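Local coordinates for protein methionine-R-sulfoxide reductase (Neisseria meningitidis, PDB 3MMH) that reduces the R-form of free methionine sulfoxide back to methionine, using a GAF-domain fold to bind this substrate, at residues D10-A13 with L14-V18. Residues are numbered along the deposited sequence; the frame is centred on the assembly and turned at random.
Sequences DKAA and LYREV
Leu14 N donates to Asp10 O at 2.8 Å, the bond that closes the first turn of helix 11-27, while the Leu14 side chain, with CG anti to its own nitrogen (chi1 -173°), leads away from that turn onto Ala46 and Phe47 of helix 32-47. Tyr15 N follows with a nearly straight bond to Lys11 O (165° at the hydrogen), and its ring lies alongside the lysine chain, the two pointing the same way: Tyr15 CE2 is 3.9 Å from Lys11 CG. Both polar ends converge on Asp145, Lys11 NZ by a salt bridge and Tyr15 OH by a hydrogen bond, which ties this turn to helix 143-165. Asp10 is the N-cap, its OD2 accepting from Ala13 N at 3.1 Å, on the anti side of the carboxylate and 27° out of its plane. Arg16 bends at chi3 and runs back toward this cap; one guanidinium face covers Ala13 CA, 3.6 Å from Arg16 NH2, and Arg16 NH1 meets Ala12 CB. A water donates to Asp10 OD2 and accepts from Arg16 NH2, bridging groups whose charged atoms do not touch. Glu17 N bonds Ala13 O at 3.0 Å, whereas its carboxylate reaches back to His5, Ser7 and Ala8.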
loop_
_atom_site.group_PDB
_atom_site.type_symbol
_atom_site.label_atom_id
_atom_site.label_comp_id
_atom_site.label_asym_id
_atom_site.label_seq_id
_atom_site.Cartn_x
_atom_site.Cartn_y
_atom_site.Cartn_z
ATOM N N ASP A 10 -10.541 8.538 -21.926
ATOM C CA ASP A 10 -9.265 8.625 -22.607
ATOM C C ASP A 10 -8.191 8.847 -21.578
ATOM O O ASP A 10 -8.340 9.627 -20.631
ATOM C CB ASP A 10 -9.311 9.863 -23.545
ATOM C CG ASP A 10 -7.994 10.234 -24.124
ATOM O OD1 ASP A 10 -7.521 9.430 -24.973
ATOM O OD2 ASP A 10 -7.378 11.205 -23.633
ATOM N N LYS A 11 -7.041 8.175 -21.789
ATOM C CA LYS A 11 -5.948 8.222 -20.849
ATOM C C LYS A 11 -5.534 9.618 -20.459
ATOM O O LYS A 11 -5.404 9.976 -19.288
ATOM C CB LYS A 11 -4.764 7.395 -21.408
ATOM C CG LYS A 11 -3.565 7.318 -20.460
ATOM C CD LYS A 11 -2.232 7.001 -21.203
ATOM C CE LYS A 11 -2.205 5.699 -21.919
ATOM N NZ LYS A 11 -0.861 5.492 -22.467
ATOM N N ALA A 12 -5.198 10.459 -21.458
ATOM C CA ALA A 12 -4.722 11.819 -21.191
ATOM C C ALA A 12 -5.798 12.620 -20.439
ATOM O O ALA A 12 -5.470 13.320 -19.458
ATOM C CB ALA A 12 -4.288 12.498 -22.492
ATOM N N ALA A 13 -7.044 12.530 -20.870
ATOM C CA ALA A 13 -8.103 13.244 -20.204
ATOM C C ALA A 13 -8.217 12.779 -18.753
ATOM O O ALA A 13 -8.526 13.569 -17.867
ATOM C CB ALA A 13 -9.429 13.078 -20.974
ATOM N N LEU A 14 -8.040 11.464 -18.500
ATOM C CA LEU A 14 -8.156 10.964 -17.141
ATOM C C LEU A 14 -7.041 11.502 -16.252
ATOM O O LEU A 14 -7.279 11.876 -15.116
ATOM C CB LEU A 14 -8.233 9.429 -17.133
ATOM C CG LEU A 14 -8.516 8.799 -15.759
ATOM C CD1 LEU A 14 -9.806 9.227 -15.178
ATOM C CD2 LEU A 14 -8.444 7.272 -15.877
ATOM N N TYR A 15 -5.812 11.571 -16.755
ATOM C CA TYR A 15 -4.759 12.211 -15.971
ATOM C C TYR A 15 -5.146 13.613 -15.634
ATOM O O TYR A 15 -4.910 14.092 -14.525
ATOM C CB TYR A 15 -3.425 12.212 -16.734
ATOM C CG TYR A 15 -2.625 10.931 -16.641
ATOM C CD1 TYR A 15 -2.033 10.598 -15.424
ATOM C CD2 TYR A 15 -2.381 10.132 -17.722
ATOM C CE1 TYR A 15 -1.213 9.488 -15.329
ATOM C CE2 TYR A 15 -1.557 9.010 -17.638
ATOM C CZ TYR A 15 -0.984 8.691 -16.425
ATOM O OH TYR A 15 -0.130 7.627 -16.299
ATOM N N ARG A 16 -5.647 14.411 -16.586
ATOM C CA ARG A 16 -6.007 15.784 -16.296
ATOM C C ARG A 16 -7.087 15.890 -15.230
ATOM O O ARG A 16 -7.119 16.837 -14.455
ATOM C CB ARG A 16 -6.446 16.497 -17.585
ATOM C CG ARG A 16 -5.328 16.670 -18.572
ATOM C CD ARG A 16 -5.613 17.562 -19.746
ATOM N NE ARG A 16 -6.589 17.013 -20.655
ATOM C CZ ARG A 16 -6.326 16.328 -21.769
ATOM N NH1 ARG A 16 -5.080 16.021 -22.071
ATOM N NH2 ARG A 16 -7.336 15.904 -22.559
ATOM N N GLU A 17 -7.992 14.921 -15.217
ATOM C CA GLU A 17 -9.027 14.817 -14.202
ATOM C C GLU A 17 -8.542 14.419 -12.849
ATOM O O GLU A 17 -8.962 14.974 -11.840
ATOM C CB GLU A 17 -10.150 13.880 -14.687
ATOM C CG GLU A 17 -11.342 13.746 -13.855
ATOM C CD GLU A 17 -12.420 12.861 -14.416
ATOM O OE1 GLU A 17 -12.189 12.141 -15.356
ATOM O OE2 GLU A 17 -13.550 12.853 -13.878
ATOM N N VAL A 18 -7.603 13.472 -12.803
ATOM C CA VAL A 18 -7.214 12.820 -11.600
ATOM C C VAL A 18 -6.039 13.514 -10.888
ATOM O O VAL A 18 -6.006 13.539 -9.657
ATOM C CB VAL A 18 -6.919 11.395 -11.902
ATOM C CG1 VAL A 18 -6.142 10.660 -10.730
ATOM C CG2 VAL A 18 -8.245 10.691 -12.149
HETATM O O HOH W 1 -7.500 13.495 -24.635
#